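Local coordinates for cysteine desulfurase (Thermococcus onnurineus, PDB 5B89), which probably catalyses the pyridoxal-phosphate-dependent removal of sulfur from L-cysteine, passing it to a sulfur carrier and leaving L-alanine, at residues 180-184 with 214-220; 205-211 with 225-231. One frame throughout, in Å; residues are numbered along the deposited sequence.

Both contacts are buried, and they adjoin in the seven-stranded mixed sheet, where strands 177-181 and 206-210 are neighbours. Val180 ties them together: its N and O probably hydrogen-bond to Val208 O and Asp210 N, while Val220 of contact 1 packs against Leu230 of contact 2. Contact 2 lies within the sheet and is held by regular parallel backbone bonds, with a carboxylate bond where the strands begin. Contact 1 joins the turn leaving strand 177-181 to the long loop after strand 206-210, and relies on side chains: a ring, a thioether and one weak hydrogen bond. Each reaches the cofactor, contact 1 through apolar Val183 and contact 2 through the carboxylate of Asp210.

Contact 1 (180-184 with 214-220); sequences VQHVS and SAGHMEV
The imidazole of His182 has Ser214 and Met218 on one and the same side, both approaching obliquely, while Val220 and the backbone of Glu219 come to its edge. Met218 SD stands 4.4 Å from the centroid of the His182 ring, 28° off its normal, a sulfur-aromatic contact that is neither squarely over the face nor at the rim. Near the ring plane, Glu219 O lies 3.8 Å from His182 CE1, and Val220 CG2 closes the same end at 4.0 Å from His182 ND1. The one polar bond of the pair is weak: His182 ND1 donates to Ser214 OG over 2.8 Å, but the angle at the hydrogen is only 116°, because the hydroxyl sits well out of the ring plane. Ser214 OG also makes a weak bond back to Ala211 O, so two poor bonds hold the hydroxyl. CG of His182 lies anti to the backbone N, which carries the ring across to Ser214 and Met218.

Beside the ring, Val183 sends CG2 into the gap between Ser214 and Met218, 3.9 Å from Ser214 CB and 3.8 Å from Met218 CE. The bend of Met218 at chi3 (73°) brings that methyl round to the valine, so the thioether serves the imidazole with its sulfur and Val183 with its end. The loop itself is folded by Ser214 O, which accepts from both His217 N and Met218 N.

Val183 touches the pyridoxal phosphate and packs on Gln213, whose NE2 hydrogen-bonds the cofactor. Val183 is thus a first-shell wall of the cofactor pocket, and His182, Ser214 and Met218 lie behind it as a second shell, in loops at the C-terminal ends of parallel strands, where fold-type I pyridoxal phosphate enzymes place their cofactor.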
# COMPACT_ATOMS: atom_id res chain seq x y z
N VAL B 180 17.71 -10.87 9.32
CA VAL B 180 18.43 -9.84 10.06
C VAL B 180 18.21 -8.44 9.50
O VAL B 180 17.98 -8.24 8.34
CB VAL B 180 19.94 -10.09 10.11
CG1 VAL B 180 20.24 -11.48 10.69
CG2 VAL B 180 20.52 -9.95 8.74
N GLN B 181 18.34 -7.47 10.39
CA GLN B 181 18.25 -6.12 9.99
C GLN B 181 19.64 -5.70 9.55
O GLN B 181 20.58 -6.13 10.05
CB GLN B 181 17.79 -5.24 11.15
CG GLN B 181 18.82 -5.12 12.22
CD GLN B 181 18.33 -4.55 13.53
OE1 GLN B 181 17.19 -4.21 13.70
NE2 GLN B 181 19.23 -4.42 14.44
N HIS B 182 19.73 -4.85 8.56
CA HIS B 182 20.98 -4.29 8.16
C HIS B 182 21.47 -3.26 9.16
O HIS B 182 22.68 -3.23 9.55
CB HIS B 182 20.84 -3.70 6.76
CG HIS B 182 22.05 -3.34 6.07
ND1 HIS B 182 22.05 -2.95 4.73
CD2 HIS B 182 23.36 -3.26 6.46
CE1 HIS B 182 23.26 -2.68 4.33
NE2 HIS B 182 24.07 -2.86 5.36
N VAL B 183 20.60 -2.35 9.54
CA VAL B 183 20.83 -1.30 10.55
C VAL B 183 19.71 -1.28 11.52
O VAL B 183 18.56 -1.32 11.19
CB VAL B 183 20.86 0.08 9.81
CG1 VAL B 183 21.00 1.28 10.82
CG2 VAL B 183 21.98 0.13 8.79
N SER B 184 20.04 -1.18 12.84
CA SER B 184 19.11 -1.01 13.89
C SER B 184 18.51 0.42 13.95
O SER B 184 19.30 1.34 14.03
CB SER B 184 19.79 -1.27 15.21
OG SER B 184 18.90 -0.92 16.28
N SER B 214 18.77 1.03 6.10
CA SER B 214 19.93 1.16 5.28
C SER B 214 19.68 1.78 3.86
O SER B 214 20.50 2.56 3.34
CB SER B 214 20.69 -0.11 5.09
OG SER B 214 19.88 -1.13 4.59
N ALA B 215 18.57 1.42 3.21
CA ALA B 215 18.34 1.88 1.87
C ALA B 215 18.34 3.42 1.79
O ALA B 215 17.64 4.09 2.61
CB ALA B 215 17.02 1.35 1.40
N GLY B 216 19.08 3.94 0.83
CA GLY B 216 19.21 5.41 0.71
C GLY B 216 20.21 6.07 1.59
O GLY B 216 20.47 7.31 1.43
N HIS B 217 20.76 5.37 2.57
CA HIS B 217 21.76 5.92 3.49
C HIS B 217 23.12 5.31 3.26
O HIS B 217 24.13 5.90 3.74
CB HIS B 217 21.36 5.65 4.93
CG HIS B 217 20.14 6.38 5.38
ND1 HIS B 217 20.14 7.75 5.67
CD2 HIS B 217 18.92 5.95 5.67
CE1 HIS B 217 18.95 8.09 6.06
NE2 HIS B 217 18.18 7.03 6.05
N MET B 218 23.19 4.15 2.62
CA MET B 218 24.48 3.45 2.33
C MET B 218 24.17 2.45 1.23
O MET B 218 23.01 2.20 0.89
CB MET B 218 24.95 2.77 3.64
CG MET B 218 23.95 1.77 4.16
SD MET B 218 24.40 1.13 5.83
CE MET B 218 23.99 2.65 6.72
N GLU B 219 25.20 1.75 0.76
CA GLU B 219 25.01 0.80 -0.29
C GLU B 219 24.21 -0.38 0.15
O GLU B 219 24.49 -0.98 1.22
CB GLU B 219 26.37 0.30 -0.78
CG GLU B 219 26.21 -0.71 -1.91
CD GLU B 219 27.57 -1.17 -2.52
OE1 GLU B 219 28.63 -0.94 -1.92
OE2 GLU B 219 27.53 -1.78 -3.60
N VAL B 220 23.18 -0.70 -0.65
CA VAL B 220 22.38 -1.87 -0.44
C VAL B 220 22.38 -2.68 -1.71
O VAL B 220 21.82 -2.20 -2.69
CB VAL B 220 20.93 -1.56 0.03
CG1 VAL B 220 20.09 -2.85 0.05
CG2 VAL B 220 21.01 -0.95 1.40

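Contact 2 (205-211 with 225-231). With PLP (pyridoxal-5'-phosphate), chain G.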
# COMPACT_ATOMS: atom_id res chain seq x y z
N ALA B 205 20.95 -21.85 4.58
CA ALA B 205 19.81 -21.18 5.18
C ALA B 205 19.32 -20.09 4.19
O ALA B 205 20.14 -19.40 3.59
CB ALA B 205 20.27 -20.49 6.47
N ILE B 206 18.02 -19.90 4.15
CA ILE B 206 17.42 -18.77 3.41
C ILE B 206 17.82 -17.47 4.19
O ILE B 206 17.72 -17.49 5.40
CB ILE B 206 15.96 -18.91 3.30
CG1 ILE B 206 15.62 -20.15 2.44
CG2 ILE B 206 15.32 -17.59 2.70
CD1 ILE B 206 14.19 -20.54 2.56
N PHE B 207 18.26 -16.46 3.45
CA PHE B 207 18.71 -15.18 4.07
C PHE B 207 17.74 -13.99 3.71
O PHE B 207 17.66 -13.68 2.54
CB PHE B 207 20.13 -14.92 3.63
CG PHE B 207 20.85 -13.85 4.47
CD1 PHE B 207 20.91 -13.94 5.85
CD2 PHE B 207 21.44 -12.78 3.82
CE1 PHE B 207 21.60 -12.95 6.58
CE2 PHE B 207 22.10 -11.80 4.51
CZ PHE B 207 22.21 -11.88 5.87
N VAL B 208 17.19 -13.47 4.73
CA VAL B 208 16.23 -12.35 4.64
C VAL B 208 16.84 -11.12 5.28
O VAL B 208 17.26 -11.16 6.44
CB VAL B 208 14.97 -12.72 5.32
CG1 VAL B 208 13.90 -11.61 5.23
CG2 VAL B 208 14.34 -14.02 4.84
N VAL B 209 16.83 -10.01 4.52
CA VAL B 209 17.48 -8.77 5.00
C VAL B 209 16.35 -7.67 5.14
O VAL B 209 15.68 -7.34 4.15
CB VAL B 209 18.57 -8.26 4.11
CG1 VAL B 209 19.20 -6.99 4.61
CG2 VAL B 209 19.66 -9.33 3.95
N ASP B 210 16.25 -7.10 6.32
CA ASP B 210 15.42 -5.90 6.58
C ASP B 210 16.32 -4.71 6.37
O ASP B 210 17.17 -4.36 7.24
CB ASP B 210 14.83 -5.92 8.00
CG ASP B 210 14.12 -4.61 8.44
OD1 ASP B 210 14.17 -3.67 7.63
OD2 ASP B 210 13.68 -4.55 9.63
N ALA B 211 16.22 -4.04 5.19
CA ALA B 211 17.03 -2.93 4.78
C ALA B 211 16.25 -1.60 4.98
O ALA B 211 16.63 -0.60 4.33
CB ALA B 211 17.54 -3.12 3.38
N LEU B 225 25.23 -8.72 -0.42
CA LEU B 225 24.68 -9.12 0.84
C LEU B 225 24.27 -10.59 0.89
O LEU B 225 23.82 -11.09 1.90
CB LEU B 225 23.45 -8.25 1.13
CG LEU B 225 23.75 -6.79 1.38
CD1 LEU B 225 22.40 -6.07 1.64
CD2 LEU B 225 24.81 -6.44 2.47
N HIS B 226 24.33 -11.25 -0.28
CA HIS B 226 23.85 -12.63 -0.39
C HIS B 226 22.43 -12.85 -0.01
O HIS B 226 21.97 -13.84 0.48
CB HIS B 226 24.72 -13.64 0.40
CG HIS B 226 26.19 -13.49 0.17
ND1 HIS B 226 27.08 -12.83 1.00
CD2 HIS B 226 26.88 -13.84 -0.94
CE1 HIS B 226 28.29 -12.85 0.43
NE2 HIS B 226 28.19 -13.47 -0.74
N ALA B 227 21.62 -11.81 -0.31
CA ALA B 227 20.20 -11.84 0.02
C ALA B 227 19.36 -12.77 -0.89
O ALA B 227 19.52 -12.75 -2.07
CB ALA B 227 19.62 -10.39 -0.05
N ASP B 228 18.49 -13.51 -0.24
CA ASP B 228 17.42 -14.23 -0.91
C ASP B 228 16.10 -13.39 -0.94
O ASP B 228 15.36 -13.45 -1.93
CB ASP B 228 17.16 -15.55 -0.26
CG ASP B 228 18.43 -16.50 -0.39
OD1 ASP B 228 18.98 -16.58 -1.48
OD2 ASP B 228 18.73 -17.04 0.68
N PHE B 229 15.85 -12.67 0.14
CA PHE B 229 14.71 -11.72 0.23
C PHE B 229 15.28 -10.52 0.86
O PHE B 229 16.11 -10.56 1.78
CB PHE B 229 13.60 -12.30 1.04
CG PHE B 229 13.00 -13.53 0.44
CD1 PHE B 229 13.56 -14.75 0.67
CD2 PHE B 229 11.84 -13.47 -0.31
CE1 PHE B 229 12.98 -15.88 0.10
CE2 PHE B 229 11.28 -14.60 -0.92
CZ PHE B 229 11.84 -15.78 -0.68
N LEU B 230 14.74 -9.36 0.42
CA LEU B 230 15.18 -8.05 0.98
C LEU B 230 14.04 -7.08 0.95
O LEU B 230 13.33 -7.07 -0.05
CB LEU B 230 16.39 -7.53 0.32
CG LEU B 230 16.99 -6.23 0.88
CD1 LEU B 230 18.46 -6.22 0.75
CD2 LEU B 230 16.41 -5.05 0.18
N ALA B 231 13.85 -6.35 2.04
CA ALA B 231 12.67 -5.41 2.14
C ALA B 231 13.20 -4.02 2.46
O ALA B 231 14.17 -3.87 3.21
CB ALA B 231 11.78 -5.87 3.28
N1 PLP G . 12.59 -2.27 10.11
C2 PLP G . 13.45 -1.27 10.44
C2A PLP G . 14.89 -1.56 10.79
C3 PLP G . 12.91 0.03 10.48
O3 PLP G . 13.73 1.07 10.81
C4 PLP G . 11.56 0.27 10.11
C4A PLP G . 11.01 1.74 10.24
C5 PLP G . 10.78 -0.84 9.70
C6 PLP G . 11.29 -2.12 9.72
C5A PLP G . 9.32 -0.60 9.34
O4P PLP G . 9.25 0.20 8.12
P PLP G . 7.80 0.56 7.73
O1P PLP G . 7.98 1.42 6.56
O2P PLP G . 7.23 1.33 8.93
O3P PLP G . 7.06 -0.67 7.51
O HOH W 1 21.41 -18.11 1.36
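Phe207 and Asp228 grip each other at the start of the strand pair. Phe207 N gives a nearly straight bond (165°) to Asp228 OD2 at 2.9 Å, meeting the anti side of the carboxylate, and Phe207 O takes both Asp228 N and Phe229 N. From there the parallel ladder runs on: Val209 N to Phe229 O, Ala231 N to Val209 O at 3.0 Å, and Ala211 N to Ala231 O. Phe207 swings its ring edge toward the loop carbonyls, CE2 lying 3.2 Å from Leu225 O. On one face of the sheet Ile206 CG2 meets the edge of the Phe229 ring at 3.9 Å; on the other, Leu230 CD1 packs on Val209 CB at 3.9 Å.

Farther out, Arg250 forms a salt bridge with Asp228 OD1, and a water lies near both Asp228 OD2 and Ala205 O. Were Asp228 an alanine, Phe207 N would probably lose its carboxylate acceptor and Arg250 its counter-charge here, leaving the backbone bonds to Phe207 O to join the two segments at this point.

At the far end of strand 206-210, Asp210, whose CG is anti to its backbone N (chi1 171°), sets OD2 2.6 Å from PLP N1, while OD1 takes Ala212 N. As in other fold-type I enzymes, this carboxylate probably stabilises a protonated pyridine nitrogen, helping the ring draw electrons from the bound substrate.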